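Intracellular exo-alpha-(1->5)-L-arabinofuranosidase (Bifidobacterium longum, PDB 2Y2W) hydrolyses terminal alpha-(1->5)-linked L-arabinofuranosyl residues of branched and debranched arabinans, acts on wheat arabinoxylan as well, and belongs to glycoside hydrolase family 51. Local coordinates at residues C74-I79 with C141-E146; D378-A383 with N412-I417; L410-V413 with M418-E421; P416-A419 with A425-Q428. All coordinates share one frame; numbering follows the deposited sequence.

Contact 1: residues C74-I79 with C141-E146; sequences CVYGGI and CTETNE
Tyr76 carries the contact between 74-79 and 141-146: its phenol reaches across to the carboxylate of Glu143 and to the turn that follows it. The polar part centres on the hydroxyl. Tyr76 OH donates a hydrogen bond to Glu143 OE2; the modelled 2.4 Å is very short, and its exact length is doubtful. The hydroxyl is also bonded to the backbone N of Met147, just past the turn. Glu143 OE2 takes a second, weak bond from Asn145 N at 3.2 Å, while OE1 sits at the ring edge, 3.5 Å from Tyr76 CE2, and is bonded to His70 ND1. The glutamate gets there because its chain folds at chi2 (81°); the two side chains cross at about a right angle, while the ring and carboxylate planes are 46° apart. With partners at both oxygens, the carboxylate is probably held in its rotation. A further bond, Thr144 OG1 to Glu146 OE2 at 3.0 Å, ties the turn to itself and meets the carboxylate from above its plane.

The apolar part is smaller. Glu146 CB lies at the ring edge, 3.9 Å from Tyr76 CE1, and Val75 CG1 sits over the centre of one ring face.

The contact joins the short helix 75-79, which follows the first barrel strand, 65-67, to the end of strand 141-143, paired antiparallel with 134-136. Helix 149-159 packs against Ile79.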
loop_
_atom_site.group_PDB
_atom_site.type_symbol
_atom_site.label_atom_id
_atom_site.label_comp_id
_atom_site.label_asym_id
_atom_site.label_seq_id
_atom_site.Cartn_x
_atom_site.Cartn_y
_atom_site.Cartn_z
ATOM N N CYS D 74 -11.298 -21.215 21.076
ATOM C CA CYS D 74 -10.291 -22.148 20.565
ATOM C C CYS D 74 -8.963 -21.982 21.299
ATOM O O CYS D 74 -8.294 -22.966 21.609
ATOM C CB CYS D 74 -10.096 -21.986 19.054
ATOM S SG CYS D 74 -8.943 -23.183 18.307
ATOM N N VAL D 75 -8.599 -20.733 21.582
ATOM C CA VAL D 75 -7.384 -20.424 22.332
ATOM C C VAL D 75 -7.702 -20.255 23.819
ATOM O O VAL D 75 -7.203 -21.008 24.659
ATOM C CB VAL D 75 -6.673 -19.158 21.787
ATOM C CG1 VAL D 75 -5.536 -18.744 22.696
ATOM C CG2 VAL D 75 -6.154 -19.402 20.383
ATOM N N TYR D 76 -8.538 -19.270 24.131
ATOM C CA TYR D 76 -8.877 -18.960 25.512
ATOM C C TYR D 76 -10.057 -19.807 25.973
ATOM O O TYR D 76 -11.163 -19.679 25.456
ATOM C CB TYR D 76 -9.155 -17.462 25.670
ATOM C CG TYR D 76 -8.020 -16.592 25.172
ATOM C CD1 TYR D 76 -6.834 -16.481 25.896
ATOM C CD2 TYR D 76 -8.126 -15.891 23.970
ATOM C CE1 TYR D 76 -5.787 -15.694 25.445
ATOM C CE2 TYR D 76 -7.077 -15.096 23.505
ATOM C CZ TYR D 76 -5.915 -15.004 24.251
ATOM O OH TYR D 76 -4.871 -14.226 23.813
ATOM N N GLY D 77 -9.802 -20.681 26.942
ATOM C CA GLY D 77 -10.792 -21.654 27.397
ATOM C C GLY D 77 -10.708 -22.930 26.582
ATOM O O GLY D 77 -11.510 -23.850 26.762
ATOM N N GLY D 78 -9.732 -22.972 25.676
ATOM C CA GLY D 78 -9.495 -24.128 24.824
ATOM C C GLY D 78 -8.155 -24.751 25.139
ATOM O O GLY D 78 -8.057 -25.633 25.992
ATOM N N ILE D 79 -7.116 -24.286 24.454
ATOM C CA ILE D 79 -5.758 -24.756 24.712
ATOM C C ILE D 79 -5.102 -23.994 25.869
ATOM O O ILE D 79 -4.183 -24.503 26.508
ATOM C CB ILE D 79 -4.866 -24.693 23.445
ATOM C CG1 ILE D 79 -4.757 -23.256 22.917
ATOM C CG2 ILE D 79 -5.397 -25.646 22.373
ATOM C CD1 ILE D 79 -3.514 -22.991 22.089
ATOM N N CYS D 141 -14.369 -9.156 18.932
ATOM C CA CYS D 141 -13.928 -9.490 20.279
ATOM C C CYS D 141 -12.765 -8.617 20.711
ATOM O O CYS D 141 -12.023 -8.106 19.872
ATOM C CB CYS D 141 -13.514 -10.963 20.352
ATOM S SG CYS D 141 -14.860 -12.128 20.040
ATOM N N THR D 142 -12.618 -8.442 22.022
ATOM C CA THR D 142 -11.405 -7.851 22.577
ATOM C C THR D 142 -10.400 -8.953 22.916
ATOM O O THR D 142 -10.749 -9.963 23.539
ATOM C CB THR D 142 -11.667 -6.914 23.793
ATOM O OG1 THR D 142 -10.443 -6.694 24.507
ATOM C CG2 THR D 142 -12.675 -7.509 24.744
ATOM N N GLU D 143 -9.159 -8.738 22.485
ATOM C CA GLU D 143 -8.081 -9.710 22.612
ATOM C C GLU D 143 -7.019 -9.226 23.606
ATOM O O GLU D 143 -6.426 -8.154 23.436
ATOM C CB GLU D 143 -7.475 -9.974 21.228
ATOM C CG GLU D 143 -6.120 -10.673 21.217
ATOM C CD GLU D 143 -6.211 -12.176 21.377
ATOM O OE1 GLU D 143 -7.207 -12.783 20.927
ATOM O OE2 GLU D 143 -5.266 -12.758 21.941
ATOM N N THR D 144 -6.786 -10.030 24.640
ATOM C CA THR D 144 -5.835 -9.692 25.697
ATOM C C THR D 144 -4.393 -9.931 25.275
ATOM O O THR D 144 -3.469 -9.351 25.855
ATOM C CB THR D 144 -6.104 -10.493 26.982
ATOM O OG1 THR D 144 -6.020 -11.896 26.694
ATOM C CG2 THR D 144 -7.478 -10.167 27.536
ATOM N N ASN D 145 -4.215 -10.792 24.274
ATOM C CA ASN D 145 -2.899 -11.174 23.750
ATOM C C ASN D 145 -2.030 -11.960 24.734
ATOM O O ASN D 145 -0.803 -11.981 24.612
ATOM C CB ASN D 145 -2.145 -9.958 23.184
ATOM C CG ASN D 145 -2.744 -9.453 21.886
ATOM O OD1 ASN D 145 -2.767 -10.163 20.879
ATOM N ND2 ASN D 145 -3.228 -8.217 21.901
ATOM N N GLU D 146 -2.674 -12.620 25.695
ATOM C CA GLU D 146 -1.987 -13.532 26.611
ATOM C C GLU D 146 -1.336 -14.677 25.838
ATOM O O GLU D 146 -0.318 -15.223 26.261
ATOM C CB GLU D 146 -2.951 -14.078 27.663
ATOM C CG GLU D 146 -3.427 -13.040 28.676
ATOM C CD GLU D 146 -4.641 -13.500 29.467
ATOM O OE1 GLU D 146 -4.632 -14.640 29.987
ATOM O OE2 GLU D 146 -5.607 -12.712 29.578
#

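Contact 2: residues D378-A383 with N412-I417; sequences DIYTAA and NVIAPI
Tyr380 and Ile414 meet through their first torsions: the tyrosine ring swings anti to its own carbonyl carbon (chi1 -72°), whereas CG1 of Ile414 stands between the backbone N and the carbonyl carbon (chi1 43°) and leads away, leaving CB and CG2 to face the phenol. Tyr380 OH comes within 3.2 Å of Ile414 CB. Ile414 CG2 also takes the carboxylate of Asp378 alongside, 3.5 Å from OD2, the two side chains running in the same direction. Farther down the ring, Tyr380 CE2 is 3.5 Å from Ala415 O, which lies near the ring plane at its edge.

Segment 412-417 lies in the loop between the eighth strand, 402-408, of the (beta/alpha)8 barrel and strand 417-419, whose first residue is Ile417; 378-383 leads into helix 382-397, with Thr381 as its N-cap. Ile414 is close to Tyr286, which by similarity binds arabinofuranose, and Asp378 to Trp344, by similarity important for substrate recognition. The polar ends beside the isoleucine are held from the loop after the seventh strand: Tyr380 OH is bonded to Val343 O, and Asp378 OD2 to Tyr345 N.

No direct hydrogen bond joins the segments; a water does so instead. It donates to Asp378 O at 2.8 Å and to Asn412 O at 2.9 Å, and accepts from Ala415 N at 3.0 Å, linking three buried backbone groups.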
loop_
_atom_site.group_PDB
_atom_site.type_symbol
_atom_site.label_atom_id
_atom_site.label_comp_id
_atom_site.label_asym_id
_atom_site.label_seq_id
_atom_site.Cartn_x
_atom_site.Cartn_y
_atom_site.Cartn_z
ATOM N N ASP D 378 -20.390 -25.710 17.330
ATOM C CA ASP D 378 -21.301 -26.694 16.758
ATOM C C ASP D 378 -21.201 -28.034 17.473
ATOM O O ASP D 378 -20.102 -28.523 17.747
ATOM C CB ASP D 378 -21.033 -26.872 15.259
ATOM C CG ASP D 378 -21.514 -25.689 14.430
ATOM O OD1 ASP D 378 -22.319 -24.874 14.934
ATOM O OD2 ASP D 378 -21.089 -25.581 13.258
ATOM N N ILE D 379 -22.361 -28.609 17.779
ATOM C CA ILE D 379 -22.443 -29.900 18.455
ATOM C C ILE D 379 -22.734 -30.958 17.393
ATOM O O ILE D 379 -23.817 -30.984 16.806
ATOM C CB ILE D 379 -23.528 -29.903 19.571
ATOM C CG1 ILE D 379 -23.576 -28.557 20.313
ATOM C CG2 ILE D 379 -23.289 -31.034 20.556
ATOM C CD1 ILE D 379 -22.394 -28.286 21.253
ATOM N N TYR D 380 -21.749 -31.820 17.144
ATOM C CA TYR D 380 -21.750 -32.681 15.963
ATOM C C TYR D 380 -22.612 -33.931 16.079
ATOM O O TYR D 380 -22.556 -34.655 17.073
ATOM C CB TYR D 380 -20.323 -33.067 15.570
ATOM C CG TYR D 380 -19.521 -31.939 14.958
ATOM C CD1 TYR D 380 -19.910 -31.356 13.751
ATOM C CD2 TYR D 380 -18.366 -31.468 15.574
ATOM C CE1 TYR D 380 -19.176 -30.325 13.182
ATOM C CE2 TYR D 380 -17.622 -30.437 15.009
ATOM C CZ TYR D 380 -18.035 -29.872 13.816
ATOM O OH TYR D 380 -17.303 -28.857 13.253
ATOM N N THR D 381 -23.392 -34.175 15.032
ATOM C CA THR D 381 -24.271 -35.334 14.945
ATOM C C THR D 381 -23.532 -36.518 14.333
ATOM O O THR D 381 -22.464 -36.350 13.736
ATOM C CB THR D 381 -25.510 -35.030 14.080
ATOM O OG1 THR D 381 -25.092 -34.663 12.757
ATOM C CG2 THR D 381 -26.331 -33.897 14.684
ATOM N N ALA D 382 -24.111 -37.710 14.478
ATOM C CA ALA D 382 -23.556 -38.929 13.892
ATOM C C ALA D 382 -23.330 -38.783 12.391
ATOM O O ALA D 382 -22.377 -39.340 11.848
ATOM C CB ALA D 382 -24.466 -40.113 14.180
ATOM N N ALA D 383 -24.207 -38.026 11.732
ATOM C CA ALA D 383 -24.106 -37.777 10.295
ATOM C C ALA D 383 -22.930 -36.865 9.949
ATOM O O ALA D 383 -22.233 -37.100 8.961
ATOM C CB ALA D 383 -25.408 -37.198 9.764
ATOM N N ASN D 412 -13.096 -26.482 20.751
ATOM C CA ASN D 412 -14.321 -25.691 20.984
ATOM C C ASN D 412 -15.013 -25.139 19.738
ATOM O O ASN D 412 -16.224 -25.300 19.572
ATOM C CB ASN D 412 -14.087 -24.572 22.013
ATOM C CG ASN D 412 -13.981 -25.093 23.435
ATOM O OD1 ASN D 412 -14.468 -26.179 23.755
ATOM N ND2 ASN D 412 -13.350 -24.310 24.300
ATOM N N VAL D 413 -14.235 -24.486 18.879
ATOM C CA VAL D 413 -14.731 -23.890 17.649
ATOM C C VAL D 413 -14.745 -24.957 16.562
ATOM O O VAL D 413 -13.690 -25.472 16.186
ATOM C CB VAL D 413 -13.841 -22.696 17.218
ATOM C CG1 VAL D 413 -14.322 -22.103 15.900
ATOM C CG2 VAL D 413 -13.810 -21.631 18.305
ATOM N N ILE D 414 -15.941 -25.279 16.062
ATOM C CA ILE D 414 -16.139 -26.364 15.082
ATOM C C ILE D 414 -15.103 -27.490 15.232
ATOM O O ILE D 414 -14.328 -27.776 14.315
ATOM C CB ILE D 414 -16.221 -25.842 13.610
ATOM C CG1 ILE D 414 -15.162 -24.761 13.326
ATOM C CG2 ILE D 414 -17.631 -25.345 13.312
ATOM C CD1 ILE D 414 -15.015 -24.388 11.860
ATOM N N ALA D 415 -15.112 -28.131 16.398
ATOM C CA ALA D 415 -13.976 -28.939 16.836
ATOM C C ALA D 415 -14.315 -30.370 17.252
ATOM O O ALA D 415 -15.407 -30.626 17.754
ATOM C CB ALA D 415 -13.271 -28.233 17.969
ATOM N N PRO D 416 -13.365 -31.307 17.047
ATOM C CA PRO D 416 -13.499 -32.670 17.560
ATOM C C PRO D 416 -13.307 -32.716 19.076
ATOM O O PRO D 416 -13.821 -33.613 19.742
ATOM C CB PRO D 416 -12.368 -33.422 16.854
ATOM C CG PRO D 416 -11.369 -32.382 16.514
ATOM C CD PRO D 416 -12.136 -31.138 16.245
ATOM N N ILE D 417 -12.571 -31.742 19.603
ATOM C CA ILE D 417 -12.337 -31.626 21.028
ATOM C C ILE D 417 -13.116 -30.435 21.567
ATOM O O ILE D 417 -12.921 -29.300 21.125
ATOM C CB ILE D 417 -10.834 -31.440 21.346
ATOM C CG1 ILE D 417 -9.994 -32.537 20.679
ATOM C CG2 ILE D 417 -10.609 -31.411 22.858
ATOM C CD1 ILE D 417 -8.502 -32.233 20.627
HETATM O O HOH W 1 -17.579 -27.240 17.902
#

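Contact 3: residues L410-V413 with M418-E421; sequences LVNV and MAEE
Asn412 reaches from the loop 410-413 to Ala419 on the strand 417-419, and its amide does most of the joining. From CB the chain turns so that CG stands anti to the carbonyl carbon (chi1 -74°); CG lies 3.6 Å from Ala419 O. Beyond it the amide splits its work. OD1 accepts from Ala419 N in a short bond of 2.6 Å that is almost straight (174° at the hydrogen), the donor tilted 25° from the carbonyl plane. ND2 gives a longer and more bent bond of 3.3 Å to Ala419 O; here the acceptor is near the amide plane of Asn412, and the N-H meets a lone pair of the carbonyl. Both polar backbone atoms of Ala419 are therefore gripped by a single side chain.

The remaining contacts are apolar or involve sulfur. Met418, its chain bent at chi2 and chi3, curls back to place SD 3.4 Å from Asn412 O. Val411 CG1 touches Ala419 CB at 4.0 Å, and both side chains also pack on Val96 of helix 94-103.

Asn412 ND2 is bonded to Arg73 O as well, and Arg73 NH2 reaches Ala419 O. The amide thus acts like a stand-in for a neighbouring strand on this edge of the hairpin, pairing with the N-H and C=O of one residue, and its two different ends would fix which way round the group is turned.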
loop_
_atom_site.group_PDB
_atom_site.type_symbol
_atom_site.label_atom_id
_atom_site.label_comp_id
_atom_site.label_asym_id
_atom_site.label_seq_id
_atom_site.Cartn_x
_atom_site.Cartn_y
_atom_site.Cartn_z
ATOM N N LEU D 410 -9.388 -26.862 16.065
ATOM C CA LEU D 410 -8.880 -27.858 17.015
ATOM C C LEU D 410 -9.714 -28.028 18.292
ATOM O O LEU D 410 -10.016 -29.156 18.687
ATOM C CB LEU D 410 -7.410 -27.587 17.360
ATOM C CG LEU D 410 -6.662 -28.684 18.127
ATOM C CD1 LEU D 410 -6.615 -30.000 17.346
ATOM C CD2 LEU D 410 -5.260 -28.225 18.493
ATOM N N VAL D 411 -10.065 -26.919 18.939
ATOM C CA VAL D 411 -10.773 -26.971 20.222
ATOM C C VAL D 411 -11.948 -25.987 20.280
ATOM O O VAL D 411 -11.810 -24.825 19.904
ATOM C CB VAL D 411 -9.814 -26.723 21.423
ATOM C CG1 VAL D 411 -10.511 -27.012 22.748
ATOM C CG2 VAL D 411 -8.564 -27.574 21.301
ATOM N N ASN D 412 -13.096 -26.482 20.751
ATOM C CA ASN D 412 -14.321 -25.691 20.984
ATOM C C ASN D 412 -15.013 -25.139 19.738
ATOM O O ASN D 412 -16.224 -25.300 19.572
ATOM C CB ASN D 412 -14.087 -24.572 22.013
ATOM C CG ASN D 412 -13.981 -25.093 23.435
ATOM O OD1 ASN D 412 -14.468 -26.179 23.755
ATOM N ND2 ASN D 412 -13.350 -24.310 24.300
ATOM N N VAL D 413 -14.235 -24.486 18.879
ATOM C CA VAL D 413 -14.731 -23.890 17.649
ATOM C C VAL D 413 -14.745 -24.957 16.562
ATOM O O VAL D 413 -13.690 -25.472 16.186
ATOM C CB VAL D 413 -13.841 -22.696 17.218
ATOM C CG1 VAL D 413 -14.322 -22.103 15.900
ATOM C CG2 VAL D 413 -13.810 -21.631 18.305
ATOM N N MET D 418 -14.010 -30.707 22.513
ATOM C CA MET D 418 -14.716 -29.659 23.237
ATOM C C MET D 418 -14.164 -29.578 24.650
ATOM O O MET D 418 -13.934 -30.606 25.284
ATOM C CB MET D 418 -16.216 -29.945 23.277
ATOM C CG MET D 418 -16.975 -29.591 22.001
ATOM S SD MET D 418 -17.090 -27.814 21.690
ATOM C CE MET D 418 -18.111 -27.252 23.053
ATOM N N ALA D 419 -13.953 -28.358 25.134
ATOM C CA ALA D 419 -13.407 -28.138 26.472
ATOM C C ALA D 419 -14.266 -27.158 27.270
ATOM O O ALA D 419 -14.441 -26.004 26.869
ATOM C CB ALA D 419 -11.970 -27.653 26.380
ATOM N N GLU D 420 -14.802 -27.629 28.394
ATOM C CA GLU D 420 -15.681 -26.818 29.242
ATOM C C GLU D 420 -14.928 -26.021 30.304
ATOM O O GLU D 420 -13.859 -26.430 30.761
ATOM C CB GLU D 420 -16.758 -27.688 29.899
ATOM C CG GLU D 420 -18.064 -27.786 29.105
ATOM C CD GLU D 420 -17.967 -28.703 27.898
ATOM O OE1 GLU D 420 -17.049 -29.549 27.862
ATOM O OE2 GLU D 420 -18.813 -28.580 26.984
ATOM N N GLU D 421 -15.509 -24.886 30.690
ATOM C CA GLU D 421 -14.925 -23.986 31.685
ATOM C C GLU D 421 -14.669 -24.710 33.005
ATOM O O GLU D 421 -15.588 -25.285 33.597
ATOM C CB GLU D 421 -15.844 -22.785 31.938
ATOM C CG GLU D 421 -16.166 -21.933 30.712
ATOM C CD GLU D 421 -17.327 -20.969 30.944
ATOM O OE1 GLU D 421 -17.685 -20.716 32.118
ATOM O OE2 GLU D 421 -17.887 -20.463 29.947
#

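Contact 4: residues P416-A419 with A425-Q428; sequences PIMA and AWRQ
Met418 and Trp426 face each other as the hydrogen-bonded pair between strands 417-419 and 425-427. Each backbone N-H is answered by the other's carbonyl: Met418 N to Trp426 O at 3.0 Å and Trp426 N to Met418 O at 2.9 Å. One step past the strands, Gln428 N gives Pro416 O a bond of 2.7 Å. The carbonyl oxygens have weaker company too, since Ala425 CA lies 3.2 Å from Met418 O in a CA-H...O contact.

The two strands form an antiparallel beta hairpin, their directions 155° apart, built after the last strand of the barrel. Ile417, Ala419, Ala425 and Arg427 share one face, where Ile417, Ala419 and Arg427 touch helix 94-103 and Arg427 NE forms a salt bridge with Glu102. Met418 and Trp426 point to the other.

On that second face Met418 CB sits over the six-membered ring of the indole, 3.8 Å from its centroid and offset toward the rim, a CH-pi contact; the two side chains run side by side. Trp426 NE1 is weakly bonded to Glu420 OE1. Gln428 passes the methionine obliquely, NE2 being 3.4 Å from Met418 CG. Its amide is used at both ends: OE1 accepts from Tyr380 N, and NE2 donates to Asp378 O and, weakly, to Ala415 O.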
loop_
_atom_site.group_PDB
_atom_site.type_symbol
_atom_site.label_atom_id
_atom_site.label_comp_id
_atom_site.label_asym_id
_atom_site.label_seq_id
_atom_site.Cartn_x
_atom_site.Cartn_y
_atom_site.Cartn_z
ATOM N N PRO D 416 -13.365 -31.307 17.047
ATOM C CA PRO D 416 -13.499 -32.670 17.560
ATOM C C PRO D 416 -13.307 -32.716 19.076
ATOM O O PRO D 416 -13.821 -33.613 19.742
ATOM C CB PRO D 416 -12.368 -33.422 16.854
ATOM C CG PRO D 416 -11.369 -32.382 16.514
ATOM C CD PRO D 416 -12.136 -31.138 16.245
ATOM N N ILE D 417 -12.571 -31.742 19.603
ATOM C CA ILE D 417 -12.337 -31.626 21.028
ATOM C C ILE D 417 -13.116 -30.435 21.567
ATOM O O ILE D 417 -12.921 -29.300 21.125
ATOM C CB ILE D 417 -10.834 -31.440 21.346
ATOM C CG1 ILE D 417 -9.994 -32.537 20.679
ATOM C CG2 ILE D 417 -10.609 -31.411 22.858
ATOM C CD1 ILE D 417 -8.502 -32.233 20.627
ATOM N N MET D 418 -14.010 -30.707 22.513
ATOM C CA MET D 418 -14.716 -29.659 23.237
ATOM C C MET D 418 -14.164 -29.578 24.650
ATOM O O MET D 418 -13.934 -30.606 25.284
ATOM C CB MET D 418 -16.216 -29.945 23.277
ATOM C CG MET D 418 -16.975 -29.591 22.001
ATOM S SD MET D 418 -17.090 -27.814 21.690
ATOM C CE MET D 418 -18.111 -27.252 23.053
ATOM N N ALA D 419 -13.953 -28.358 25.134
ATOM C CA ALA D 419 -13.407 -28.138 26.472
ATOM C C ALA D 419 -14.266 -27.158 27.270
ATOM O O ALA D 419 -14.441 -26.004 26.869
ATOM C CB ALA D 419 -11.970 -27.653 26.380
ATOM N N ALA D 425 -12.676 -32.134 29.259
ATOM C CA ALA D 425 -12.594 -32.061 27.811
ATOM C C ALA D 425 -13.063 -33.398 27.257
ATOM O O ALA D 425 -12.739 -34.454 27.810
ATOM C CB ALA D 425 -11.180 -31.762 27.370
ATOM N N TRP D 426 -13.836 -33.354 26.177
ATOM C CA TRP D 426 -14.434 -34.566 25.622
ATOM C C TRP D 426 -14.378 -34.616 24.098
ATOM O O TRP D 426 -14.180 -33.591 23.436
ATOM C CB TRP D 426 -15.873 -34.747 26.125
ATOM C CG TRP D 426 -16.774 -33.556 25.912
ATOM C CD1 TRP D 426 -16.928 -32.488 26.750
ATOM C CD2 TRP D 426 -17.656 -33.326 24.806
ATOM N NE1 TRP D 426 -17.841 -31.603 26.229
ATOM C CE2 TRP D 426 -18.305 -32.095 25.038
ATOM C CE3 TRP D 426 -17.958 -34.040 23.640
ATOM C CZ2 TRP D 426 -19.242 -31.559 24.148
ATOM C CZ3 TRP D 426 -18.889 -33.506 22.752
ATOM C CH2 TRP D 426 -19.517 -32.275 23.012
ATOM N N ARG D 427 -14.547 -35.820 23.556
ATOM C CA ARG D 427 -14.466 -36.063 22.121
ATOM C C ARG D 427 -15.835 -35.924 21.475
ATOM O O ARG D 427 -16.820 -36.477 21.965
ATOM C CB ARG D 427 -13.927 -37.469 21.846
ATOM C CG ARG D 427 -12.602 -37.793 22.513
ATOM C CD ARG D 427 -12.433 -39.298 22.671
ATOM N NE ARG D 427 -11.254 -39.641 23.463
ATOM C CZ ARG D 427 -11.217 -39.677 24.793
ATOM N NH1 ARG D 427 -12.298 -39.387 25.509
ATOM N NH2 ARG D 427 -10.091 -40.003 25.412
ATOM N N GLN D 428 -15.888 -35.180 20.375
ATOM C CA GLN D 428 -17.093 -35.100 19.562
ATOM C C GLN D 428 -17.122 -36.299 18.631
ATOM O O GLN D 428 -16.154 -37.055 18.562
ATOM C CB GLN D 428 -17.132 -33.797 18.760
ATOM C CG GLN D 428 -17.286 -32.557 19.615
ATOM C CD GLN D 428 -18.312 -31.591 19.062
ATOM O OE1 GLN D 428 -19.478 -31.943 18.890
ATOM N NE2 GLN D 428 -17.888 -30.364 18.795
#

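Contact 1 comes first along the chain, closing before the other three open; its centre is about 12 Å from that of contact 3 and about 20 Å from that of contact 2. Contacts 2, 3 and 4 cluster, with centres 6 to 9 Å apart, around the chain that leaves barrel strand 402-408. Contacts 2 and 3 share Asn412 and Val413, contacts 2 and 4 share Pro416 and Ile417, and contacts 3 and 4 share strand 417-419. A weak bond from Asn412 to Gly77 links the cluster to contact 1. Loops following the first and last barrel strands are thereby joined, near residues predicted to recognise the arabinofuranosyl substrate.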